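Local coordinates for protein peptidoglycan glycosyltransferase (Burkholderia ambifaria, PDB 5UY7) that is a penicillin-binding protein whose modelled part has the fold of the beta-lactamase clan, at residues Val230-Val235 with Gln418-Thr423; Thr276-Leu281 with Pro428-Glu433; Ala399-Gly404 with Pro488-Val493. One frame throughout, in Å; residues are numbered along the deposited sequence.

In the fold
All six segments fall within one domain of the beta-lactamase clan, and the contacts cross along the chain: 230-235, 276-281 and 399-404 come first, then their partners 418-423, 428-433 and 488-493 in the same order. Contact 3 lies between the other two, its centre 12 Å from each of theirs, while contacts 1 and 2 have centres 20 Å apart and nearest atoms about 10 Å. Val-230 ties contact 1 to contact 3 through probable hydrogen bonds with Arg-491 and His-402, and the Ala-431 methyl joins contact 2 to contact 3 by packing on Ile-400 and Gly-404. Contact 1 joins two loops, contact 2 helices 273-282 and 428-442, contact 3 helix 390-401 to sheet strand 492-499.

Contact 1: Val230-Val235 with Gln418-Thr423; sequences VRTGEV and QQITGT
Ile-420 and Thr-232 make most of this small interface, which buries 90 Å² in all and rests on van der Waals contact. The touching atom of Ile-420 is its terminal methyl, CD1. It comes up to the main chain of Thr-232, lying 3.7 Å from Thr-232 O and 3.8 Å from Thr-232 CA, while the Thr-232 side chain adds a looser contact through CB at 4.2 Å from CD1. A further marginal approach, Arg-231 O to Ile-420 CD1, is also 4.2 Å. The torsions account for this reach: Ile-420 CG1 is anti to its own carbonyl carbon, and the branch then runs out extended (chi2 175°), placing CD1 at the far end of a side chain whose CB already points at the turn.

The polar group nearest the contact, Thr-232 OG1, is bonded on its own side. It accepts from Glu-234 N at 3.1 Å with an N-H...O angle of 161°, which defines an ST turn, and the same hydroxyl is bonded to Asp-229 OD2. OG1 is thus held by two partners and lies 5.5 Å from Ile-420 CD1, consistent with a contact made by carbon and main-chain atoms. Gly-233 follows with a positive phi (79°), a conformation in which a CB would crowd the preceding carbonyl O.

Within 230-235, Thr-232 CG2 sits over the centre of one face of the Arg-231 guanidinium, 3.8 Å above its plane.

Segment 230-235 forms the turn of the beta hairpin 222-229/235-241 at the edge of the sheet, and its Gly-233 and Val-235 form backbone bonds with Thr-410. Segment 418-423 lies in the loop between strands 405-406 and 423-424, where Ile-420 also rests on Met-407.

Contact 2: Thr276-Leu281 with Pro428-Glu433; sequences TVSLAL and PTTARE
Thr-430, two residues after the exposed Pro-428, is the first residue of 428-433 to meet 276-281, and it does so with both branches. Its methyl CG2, anti to the backbone N (chi1 of OG1 -66°), lies 3.3 Å from Ser-278 O, a close packing approach to a main-chain carbonyl, and 4.0 Å from Ser-278 CB. The same methyl is 4.1 Å from Leu-281 CB. The hydroxyl OG1, 4.0 Å from Leu-281 C, has its bonds elsewhere, to Asp-282 OD1 and Thr-427 OG1, which fix its rotation.

Ala-431 turns its methyl away from 276-281. Glu-433 comes next, extended beyond CG, and its side chain crosses that of Leu-281 at a slant. Carboxylate OE1 lies 3.7 Å from Leu-281 CD1 and 3.9 Å from Leu-281 CD2, so it faces both methyls of the leucine.

The segment axes approach to 9.4 Å and run 141° apart, closer to antiparallel than parallel: helix-on-helix packing inside the domain of the beta-lactamase clan. Helix 428-442 continues the interface through Val-434 and Met-437; Val-277 also touches helices 317-323 and 326-333, and Thr-276 and Ala-280 touch 326-333.

Contact 3: Ala399-Gly404 with Pro488-Val493; sequences AIAHDG and PNPRIV
Ala-401 meets Pro-490 and Val-493 where the last turn of helix 390-401 abuts the start of strand 492-499. That strand pairs antiparallel with 477-485, and its entry is marked by a classic beta bulge in which Arg-491 and Ile-492 both face Ala-485.

Ala-401 gives up the most surface, 66 Å², and offers two atoms: its methyl and its carbonyl oxygen. Pro-490, with 42 Å² covered, answers with the outer atoms of its ring. CG lies 3.7 Å from Ala-401 CB and also 3.7 Å from Ala-401 O, while CD is 3.9 Å from that oxygen. CG is thus the atom that meets both methyl and carbonyl oxygen, and CD adds a looser contact with the oxygen alone; His-402 is the first residue past the helix to depart from helical backbone angles.

Val-493 contributes 21 Å² from within the strand. Met-484 of strand 477-485 touches all three residues and completes the apolar cluster, and Pro-490 packs further on Arg-435 of helix 428-442. Val-493 CG1 is anti to the backbone N (chi1 162°), which leaves CG2 beside that N and turned to the helix, its carbon 4.0 Å from Ala-401 CB.

Contact 1: Val230-Val235 with Gln418-Thr423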
ATOM      1  N   VAL A 230      -8.453   9.273  -6.736  1.00 16.49           N
ATOM      2  CA  VAL A 230      -8.526   8.011  -7.479  1.00 19.20           C
ATOM      3  C   VAL A 230      -9.007   8.234  -8.910  1.00 21.26           C
ATOM      4  O   VAL A 230      -8.517   7.594  -9.850  1.00 23.88           O
ATOM      5  CB  VAL A 230      -9.431   7.016  -6.723  1.00 17.19           C
ATOM      6  CG1 VAL A 230      -9.712   5.780  -7.562  1.00 22.19           C
ATOM      7  CG2 VAL A 230      -8.769   6.625  -5.416  1.00 19.86           C
ATOM      8  N   ARG A 231      -9.976   9.131  -9.100  1.00 18.66           N
ATOM      9  CA  ARG A 231     -10.613   9.271 -10.407  1.00 22.72           C
ATOM     10  C   ARG A 231      -9.673   9.880 -11.443  1.00 23.69           C
ATOM     11  O   ARG A 231      -9.778   9.562 -12.635  1.00 27.90           O
ATOM     12  CB  ARG A 231     -11.882  10.121 -10.290  1.00 28.02           C
ATOM     13  CG  ARG A 231     -12.604  10.344 -11.619  1.00 45.37           C
ATOM     14  CD  ARG A 231     -13.912  11.110 -11.450  1.00 58.92           C
ATOM     15  NE  ARG A 231     -13.693  12.488 -11.012  1.00 64.04           N
ATOM     16  CZ  ARG A 231     -13.438  13.502 -11.833  1.00 62.87           C
ATOM     17  NH1 ARG A 231     -13.360  13.300 -13.143  1.00 61.30           N
ATOM     18  NH2 ARG A 231     -13.256  14.722 -11.344  1.00 58.15           N
ATOM     19  N   THR A 232      -8.758  10.750 -11.017  1.00 20.25           N
ATOM     20  CA  THR A 232      -7.934  11.524 -11.936  1.00 22.47           C
ATOM     21  C   THR A 232      -6.447  11.261 -11.814  1.00 21.93           C
ATOM     22  O   THR A 232      -5.704  11.638 -12.725  1.00 24.60           O
ATOM     23  CB  THR A 232      -8.146  13.033 -11.723  1.00 21.60           C
ATOM     24  OG1 THR A 232      -7.707  13.392 -10.399  1.00 19.63           O
ATOM     25  CG2 THR A 232      -9.617  13.407 -11.916  1.00 26.94           C
ATOM     26  N   GLY A 233      -5.986  10.678 -10.708  1.00 19.23           N
ATOM     27  CA  GLY A 233      -4.570  10.607 -10.425  1.00 17.07           C
ATOM     28  C   GLY A 233      -3.962  11.878  -9.863  1.00 18.23           C
ATOM     29  O   GLY A 233      -2.762  11.892  -9.570  1.00 17.42           O
ATOM     30  N   GLU A 234      -4.750  12.933  -9.678  1.00 17.77           N
ATOM     31  CA  GLU A 234      -4.208  14.186  -9.176  1.00 17.78           C
ATOM     32  C   GLU A 234      -3.731  14.029  -7.738  1.00 19.36           C
ATOM     33  O   GLU A 234      -4.420  13.440  -6.899  1.00 19.13           O
ATOM     34  CB  GLU A 234      -5.266  15.291  -9.253  1.00 18.14           C
ATOM     35  CG  GLU A 234      -5.536  15.801 -10.658  1.00 20.35           C
ATOM     36  CD  GLU A 234      -6.721  16.754 -10.727  1.00 24.00           C
ATOM     37  OE1 GLU A 234      -7.174  17.235  -9.669  1.00 32.06           O
ATOM     38  OE2 GLU A 234      -7.203  17.020 -11.841  1.00 27.88           O
ATOM     39  N   VAL A 235      -2.550  14.569  -7.450  1.00 16.93           N
ATOM     40  CA  VAL A 235      -2.052  14.629  -6.080  1.00 15.73           C
ATOM     41  C   VAL A 235      -2.759  15.773  -5.368  1.00 17.29           C
ATOM     42  O   VAL A 235      -2.629  16.935  -5.763  1.00 19.23           O
ATOM     43  CB  VAL A 235      -0.531  14.816  -6.052  1.00 16.72           C
ATOM     44  CG1 VAL A 235      -0.045  15.007  -4.609  1.00 18.67           C
ATOM     45  CG2 VAL A 235       0.148  13.615  -6.669  1.00 19.49           C
ATOM     46  N   GLN A 418     -10.471  16.001 -21.520  1.00 67.69           N
ATOM     47  CA  GLN A 418      -9.543  15.097 -22.185  1.00 61.55           C
ATOM     48  C   GLN A 418      -9.443  13.772 -21.432  1.00 67.25           C
ATOM     49  O   GLN A 418      -9.690  13.691 -20.226  1.00 65.04           O
ATOM     50  CB  GLN A 418      -8.157  15.734 -22.312  1.00 56.05           C
ATOM     51  N   GLN A 419      -9.062  12.729 -22.167  1.00 70.11           N
ATOM     52  CA  GLN A 419      -9.082  11.365 -21.653  1.00 68.13           C
ATOM     53  C   GLN A 419      -7.792  11.045 -20.906  1.00 62.53           C
ATOM     54  O   GLN A 419      -6.694  11.347 -21.383  1.00 66.06           O
ATOM     55  CB  GLN A 419      -9.289  10.366 -22.793  1.00 70.13           C
ATOM     56  N   ILE A 420      -7.934  10.422 -19.742  1.00 56.83           N
ATOM     57  CA  ILE A 420      -6.807   9.979 -18.930  1.00 56.60           C
ATOM     58  C   ILE A 420      -6.551   8.516 -19.261  1.00 57.70           C
ATOM     59  O   ILE A 420      -7.373   7.649 -18.951  1.00 62.37           O
ATOM     60  CB  ILE A 420      -7.085  10.162 -17.432  1.00 53.51           C
ATOM     61  CG1 ILE A 420      -7.530  11.593 -17.132  1.00 58.14           C
ATOM     62  CG2 ILE A 420      -5.850   9.811 -16.617  1.00 56.54           C
ATOM     63  CD1 ILE A 420      -7.933  11.803 -15.686  1.00 53.37           C
ATOM     64  N   THR A 421      -5.416   8.226 -19.890  1.00 53.87           N
ATOM     65  CA  THR A 421      -5.042   6.846 -20.170  1.00 53.92           C
ATOM     66  C   THR A 421      -4.235   6.310 -18.995  1.00 45.69           C
ATOM     67  O   THR A 421      -3.144   6.808 -18.700  1.00 45.33           O
ATOM     68  CB  THR A 421      -4.244   6.724 -21.470  1.00 57.86           C
ATOM     69  OG1 THR A 421      -2.961   7.347 -21.322  1.00 57.69           O
ATOM     70  CG2 THR A 421      -4.998   7.376 -22.623  1.00 59.48           C
ATOM     71  N   GLY A 422      -4.786   5.312 -18.310  1.00 34.40           N
ATOM     72  CA  GLY A 422      -4.064   4.592 -17.291  1.00 26.55           C
ATOM     73  C   GLY A 422      -3.448   3.318 -17.839  1.00 26.06           C
ATOM     74  O   GLY A 422      -3.394   3.076 -19.046  1.00 32.89           O
ATOM     75  N   THR A 423      -2.983   2.486 -16.917  1.00 20.37           N
ATOM     76  CA  THR A 423      -2.390   1.195 -17.244  1.00 20.61           C
ATOM     77  C   THR A 423      -3.229   0.115 -16.580  1.00 19.37           C
ATOM     78  O   THR A 423      -3.383   0.115 -15.357  1.00 19.52           O
ATOM     79  CB  THR A 423      -0.937   1.121 -16.761  1.00 23.16           C
ATOM     80  OG1 THR A 423      -0.158   2.088 -17.467  1.00 27.64           O
ATOM     81  CG2 THR A 423      -0.361  -0.268 -16.993  1.00 25.00           C
TER

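Contact 2: Thr276-Leu281 with Pro428-Glu433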
ATOM      1  N   THR A 276       0.657  -9.463  -4.296  1.00 14.84           N
ATOM      2  CA  THR A 276       0.851 -10.902  -4.456  1.00 14.72           C
ATOM      3  C   THR A 276      -0.483 -11.599  -4.671  1.00 16.05           C
ATOM      4  O   THR A 276      -0.640 -12.411  -5.594  1.00 15.92           O
ATOM      5  CB  THR A 276       1.545 -11.468  -3.216  1.00 15.78           C
ATOM      6  OG1 THR A 276       2.830 -10.850  -3.070  1.00 16.84           O
ATOM      7  CG2 THR A 276       1.732 -12.975  -3.343  1.00 17.70           C
ATOM      8  N   VAL A 277      -1.463 -11.263  -3.827  1.00 14.86           N
ATOM      9  CA  VAL A 277      -2.781 -11.872  -3.911  1.00 14.21           C
ATOM     10  C   VAL A 277      -3.502 -11.399  -5.164  1.00 15.76           C
ATOM     11  O   VAL A 277      -4.113 -12.207  -5.878  1.00 15.22           O
ATOM     12  CB  VAL A 277      -3.580 -11.564  -2.632  1.00 13.70           C
ATOM     13  CG1 VAL A 277      -5.061 -11.853  -2.840  1.00 17.27           C
ATOM     14  CG2 VAL A 277      -3.023 -12.368  -1.470  1.00 15.60           C
ATOM     15  N   SER A 278      -3.431 -10.093  -5.472  1.00 14.87           N
ATOM     16  CA  SER A 278      -4.068  -9.585  -6.686  1.00 15.00           C
ATOM     17  C   SER A 278      -3.617 -10.364  -7.916  1.00 14.96           C
ATOM     18  O   SER A 278      -4.439 -10.765  -8.751  1.00 15.84           O
ATOM     19  CB  SER A 278      -3.757  -8.099  -6.879  1.00 15.10           C
ATOM     20  OG  SER A 278      -4.377  -7.296  -5.892  1.00 15.43           O
ATOM     21  N   LEU A 279      -2.308 -10.573  -8.055  1.00 13.36           N
ATOM     22  CA  LEU A 279      -1.821 -11.241  -9.258  1.00 13.62           C
ATOM     23  C   LEU A 279      -2.289 -12.691  -9.321  1.00 16.37           C
ATOM     24  O   LEU A 279      -2.707 -13.160 -10.382  1.00 16.93           O
ATOM     25  CB  LEU A 279      -0.291 -11.168  -9.324  1.00 15.83           C
ATOM     26  CG  LEU A 279       0.321 -11.766 -10.591  1.00 17.15           C
ATOM     27  CD1 LEU A 279      -0.160 -11.042 -11.848  1.00 18.64           C
ATOM     28  CD2 LEU A 279       1.843 -11.739 -10.482  1.00 18.08           C
ATOM     29  N   ALA A 280      -2.235 -13.416  -8.197  1.00 15.18           N
ATOM     30  CA  ALA A 280      -2.678 -14.811  -8.215  1.00 14.64           C
ATOM     31  C   ALA A 280      -4.166 -14.923  -8.538  1.00 17.28           C
ATOM     32  O   ALA A 280      -4.590 -15.853  -9.240  1.00 18.28           O
ATOM     33  CB  ALA A 280      -2.361 -15.476  -6.874  1.00 15.85           C
ATOM     34  N   LEU A 281      -4.979 -13.994  -8.033  1.00 15.20           N
ATOM     35  CA  LEU A 281      -6.382 -13.949  -8.445  1.00 16.93           C
ATOM     36  C   LEU A 281      -6.508 -13.667  -9.938  1.00 18.27           C
ATOM     37  O   LEU A 281      -7.267 -14.338 -10.652  1.00 19.67           O
ATOM     38  CB  LEU A 281      -7.132 -12.873  -7.650  1.00 14.93           C
ATOM     39  CG  LEU A 281      -7.258 -13.136  -6.149  1.00 16.11           C
ATOM     40  CD1 LEU A 281      -7.778 -11.879  -5.450  1.00 16.86           C
ATOM     41  CD2 LEU A 281      -8.223 -14.303  -5.930  1.00 17.51           C
ATOM     42  N   PRO A 428     -11.094  -5.538 -13.259  1.00 16.73           N
ATOM     43  CA  PRO A 428     -11.948  -4.953 -12.212  1.00 16.92           C
ATOM     44  C   PRO A 428     -12.399  -5.971 -11.182  1.00 15.80           C
ATOM     45  O   PRO A 428     -12.520  -5.640  -9.998  1.00 18.43           O
ATOM     46  CB  PRO A 428     -13.136  -4.391 -13.009  1.00 20.67           C
ATOM     47  CG  PRO A 428     -12.580  -4.120 -14.376  1.00 21.75           C
ATOM     48  CD  PRO A 428     -11.536  -5.171 -14.622  1.00 18.36           C
ATOM     49  N   THR A 429     -12.663  -7.209 -11.608  1.00 18.37           N
ATOM     50  CA  THR A 429     -13.097  -8.236 -10.661  1.00 18.55           C
ATOM     51  C   THR A 429     -12.033  -8.481  -9.604  1.00 17.75           C
ATOM     52  O   THR A 429     -12.320  -8.502  -8.397  1.00 18.85           O
ATOM     53  CB  THR A 429     -13.417  -9.525 -11.409  1.00 23.20           C
ATOM     54  OG1 THR A 429     -14.573  -9.314 -12.230  1.00 28.53           O
ATOM     55  CG2 THR A 429     -13.682 -10.657 -10.425  1.00 26.55           C
ATOM     56  N   THR A 430     -10.783  -8.639 -10.038  1.00 16.06           N
ATOM     57  CA  THR A 430      -9.688  -8.803  -9.083  1.00 15.95           C
ATOM     58  C   THR A 430      -9.602  -7.619  -8.137  1.00 13.29           C
ATOM     59  O   THR A 430      -9.483  -7.792  -6.920  1.00 15.41           O
ATOM     60  CB  THR A 430      -8.369  -8.979  -9.827  1.00 15.55           C
ATOM     61  OG1 THR A 430      -8.414 -10.212 -10.536  1.00 18.02           O
ATOM     62  CG2 THR A 430      -7.176  -8.985  -8.848  1.00 15.35           C
ATOM     63  N   ALA A 431      -9.653  -6.400  -8.681  1.00 13.95           N
ATOM     64  CA  ALA A 431      -9.498  -5.220  -7.834  1.00 12.67           C
ATOM     65  C   ALA A 431     -10.606  -5.150  -6.795  1.00 15.85           C
ATOM     66  O   ALA A 431     -10.346  -4.847  -5.623  1.00 14.63           O
ATOM     67  CB  ALA A 431      -9.476  -3.947  -8.688  1.00 15.39           C
ATOM     68  N   ARG A 432     -11.836  -5.471  -7.197  1.00 15.81           N
ATOM     69  CA  ARG A 432     -12.957  -5.448  -6.256  1.00 13.67           C
ATOM     70  C   ARG A 432     -12.773  -6.494  -5.165  1.00 16.75           C
ATOM     71  O   ARG A 432     -13.009  -6.218  -3.980  1.00 17.20           O
ATOM     72  CB  ARG A 432     -14.271  -5.675  -7.005  1.00 17.66           C
ATOM     73  N   GLU A 433     -12.335  -7.697  -5.548  1.00 13.68           N
ATOM     74  CA  GLU A 433     -12.084  -8.757  -4.564  1.00 14.63           C
ATOM     75  C   GLU A 433     -11.041  -8.325  -3.546  1.00 14.78           C
ATOM     76  O   GLU A 433     -11.200  -8.563  -2.341  1.00 15.44           O
ATOM     77  CB  GLU A 433     -11.634 -10.042  -5.272  1.00 15.64           C
ATOM     78  CG  GLU A 433     -12.746 -10.774  -5.999  1.00 17.72           C
ATOM     79  CD  GLU A 433     -12.236 -11.915  -6.875  1.00 24.50           C
ATOM     80  OE1 GLU A 433     -11.035 -11.916  -7.220  1.00 26.11           O
ATOM     81  OE2 GLU A 433     -13.044 -12.813  -7.213  1.00 28.63           O
TER

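Contact 3: Ala399-Gly404 with Pro488-Val493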
ATOM      1  N   ALA A 399      -4.098   1.335  -8.535  1.00 15.86           N
ATOM      2  CA  ALA A 399      -4.536   0.239  -9.391  1.00 17.87           C
ATOM      3  C   ALA A 399      -5.604  -0.586  -8.698  1.00 20.12           C
ATOM      4  O   ALA A 399      -6.555  -1.042  -9.336  1.00 18.09           O
ATOM      5  CB  ALA A 399      -3.350  -0.642  -9.786  1.00 17.44           C
ATOM      6  N   ILE A 400      -5.475  -0.777  -7.384  1.00 15.33           N
ATOM      7  CA  ILE A 400      -6.485  -1.528  -6.654  1.00 13.99           C
ATOM      8  C   ILE A 400      -7.723  -0.673  -6.449  1.00 13.79           C
ATOM      9  O   ILE A 400      -8.850  -1.170  -6.495  1.00 15.88           O
ATOM     10  CB  ILE A 400      -5.893  -2.017  -5.316  1.00 13.39           C
ATOM     11  CG1 ILE A 400      -4.809  -3.066  -5.589  1.00 17.03           C
ATOM     12  CG2 ILE A 400      -6.995  -2.567  -4.384  1.00 16.32           C
ATOM     13  CD1 ILE A 400      -4.005  -3.429  -4.341  1.00 16.81           C
ATOM     14  N   ALA A 401      -7.531   0.636  -6.248  1.00 14.19           N
ATOM     15  CA  ALA A 401      -8.659   1.528  -5.999  1.00 14.41           C
ATOM     16  C   ALA A 401      -9.505   1.752  -7.245  1.00 18.51           C
ATOM     17  O   ALA A 401     -10.736   1.793  -7.155  1.00 21.14           O
ATOM     18  CB  ALA A 401      -8.152   2.878  -5.479  1.00 15.57           C
ATOM     19  N   HIS A 402      -8.863   1.940  -8.395  1.00 16.55           N
ATOM     20  CA  HIS A 402      -9.515   2.348  -9.646  1.00 17.36           C
ATOM     21  C   HIS A 402      -9.786   1.147 -10.545  1.00 22.36           C
ATOM     22  O   HIS A 402      -9.392   1.113 -11.710  1.00 20.29           O
ATOM     23  CB  HIS A 402      -8.648   3.388 -10.356  1.00 18.35           C
ATOM     24  CG  HIS A 402      -9.321   4.088 -11.504  1.00 22.25           C
ATOM     25  ND1 HIS A 402      -9.596   5.438 -11.487  1.00 27.74           N
ATOM     26  CD2 HIS A 402      -9.747   3.636 -12.709  1.00 28.05           C
ATOM     27  CE1 HIS A 402     -10.176   5.783 -12.624  1.00 25.47           C
ATOM     28  NE2 HIS A 402     -10.279   4.709 -13.382  1.00 30.49           N
ATOM     29  N   ASP A 403     -10.440   0.124  -9.988  1.00 19.55           N
ATOM     30  CA  ASP A 403     -10.949  -1.011 -10.758  1.00 21.69           C
ATOM     31  C   ASP A 403      -9.869  -1.682 -11.605  1.00 18.09           C
ATOM     32  O   ASP A 403     -10.127  -2.147 -12.719  1.00 19.89           O
ATOM     33  CB  ASP A 403     -12.125  -0.584 -11.630  1.00 28.96           C
ATOM     34  CG  ASP A 403     -13.373  -0.318 -10.816  1.00 45.78           C
ATOM     35  OD1 ASP A 403     -13.322  -0.515  -9.582  1.00 45.11           O
ATOM     36  OD2 ASP A 403     -14.395   0.086 -11.402  1.00 54.59           O
ATOM     37  N   GLY A 404      -8.657  -1.756 -11.068  1.00 15.57           N
ATOM     38  CA  GLY A 404      -7.584  -2.463 -11.733  1.00 16.69           C
ATOM     39  C   GLY A 404      -6.702  -1.606 -12.614  1.00 16.98           C
ATOM     40  O   GLY A 404      -5.662  -2.092 -13.074  1.00 18.40           O
ATOM     41  N   PRO A 488     -17.049   0.736  -0.998  1.00 19.28           N
ATOM     42  CA  PRO A 488     -16.284  -0.084  -1.946  1.00 19.99           C
ATOM     43  C   PRO A 488     -15.747   0.661  -3.158  1.00 19.79           C
ATOM     44  O   PRO A 488     -15.024   0.053  -3.954  1.00 20.74           O
ATOM     45  CB  PRO A 488     -17.308  -1.103  -2.402  1.00 21.39           C
ATOM     46  CG  PRO A 488     -18.566  -0.299  -2.445  1.00 21.90           C
ATOM     47  CD  PRO A 488     -18.496   0.639  -1.253  1.00 23.25           C
ATOM     48  N   ASN A 489     -16.094   1.940  -3.310  1.00 17.12           N
ATOM     49  CA  ASN A 489     -15.691   2.731  -4.474  1.00 20.66           C
ATOM     50  C   ASN A 489     -14.864   3.918  -3.999  1.00 17.49           C
ATOM     51  O   ASN A 489     -15.385   5.033  -3.842  1.00 18.98           O
ATOM     52  CB  ASN A 489     -16.910   3.184  -5.273  1.00 21.19           C
ATOM     53  CG  ASN A 489     -17.709   2.015  -5.801  1.00 28.91           C
ATOM     54  OD1 ASN A 489     -17.146   1.059  -6.338  1.00 34.00           O
ATOM     55  ND2 ASN A 489     -19.019   2.067  -5.623  1.00 37.08           N
ATOM     56  N   PRO A 490     -13.566   3.731  -3.790  1.00 16.27           N
ATOM     57  CA  PRO A 490     -12.792   4.779  -3.118  1.00 13.66           C
ATOM     58  C   PRO A 490     -12.620   6.027  -3.958  1.00 14.10           C
ATOM     59  O   PRO A 490     -12.576   5.995  -5.196  1.00 17.50           O
ATOM     60  CB  PRO A 490     -11.440   4.116  -2.829  1.00 18.11           C
ATOM     61  CG  PRO A 490     -11.406   2.875  -3.664  1.00 20.31           C
ATOM     62  CD  PRO A 490     -12.811   2.471  -3.931  1.00 17.23           C
ATOM     63  N   ARG A 491     -12.539   7.141  -3.242  1.00 14.45           N
ATOM     64  CA  ARG A 491     -12.274   8.453  -3.807  1.00 14.72           C
ATOM     65  C   ARG A 491     -10.814   8.850  -3.698  1.00 16.15           C
ATOM     66  O   ARG A 491     -10.303   9.552  -4.584  1.00 17.63           O
ATOM     67  CB  ARG A 491     -13.132   9.498  -3.089  1.00 20.13           C
ATOM     68  CG  ARG A 491     -12.912  10.909  -3.575  1.00 28.19           C
ATOM     69  CD  ARG A 491     -14.190  11.698  -3.519  1.00 37.20           C
ATOM     70  NE  ARG A 491     -13.954  13.093  -3.855  1.00 38.42           N
ATOM     71  CZ  ARG A 491     -14.873  14.040  -3.746  1.00 30.69           C
ATOM     72  NH1 ARG A 491     -16.084  13.727  -3.312  1.00 34.02           N
ATOM     73  NH2 ARG A 491     -14.580  15.292  -4.069  1.00 35.90           N
ATOM     74  N   ILE A 492     -10.135   8.429  -2.630  1.00 14.77           N
ATOM     75  CA  ILE A 492      -8.750   8.819  -2.406  1.00 11.87           C
ATOM     76  C   ILE A 492      -7.910   7.603  -2.049  1.00 14.11           C
ATOM     77  O   ILE A 492      -8.404   6.600  -1.522  1.00 14.80           O
ATOM     78  CB  ILE A 492      -8.621   9.886  -1.296  1.00 14.42           C
ATOM     79  CG1 ILE A 492      -9.128   9.331   0.045  1.00 14.86           C
ATOM     80  CG2 ILE A 492      -9.359  11.165  -1.709  1.00 16.62           C
ATOM     81  CD1 ILE A 492      -8.998  10.340   1.204  1.00 15.95           C
ATOM     82  N   VAL A 493      -6.626   7.702  -2.362  1.00 14.31           N
ATOM     83  CA  VAL A 493      -5.595   6.850  -1.792  1.00 14.30           C
ATOM     84  C   VAL A 493      -4.790   7.717  -0.844  1.00 13.04           C
ATOM     85  O   VAL A 493      -4.462   8.859  -1.183  1.00 15.10           O
ATOM     86  CB  VAL A 493      -4.698   6.245  -2.882  1.00 14.47           C
ATOM     87  CG1 VAL A 493      -3.387   5.748  -2.278  1.00 15.14           C
ATOM     88  CG2 VAL A 493      -5.438   5.112  -3.572  1.00 15.49           C
TER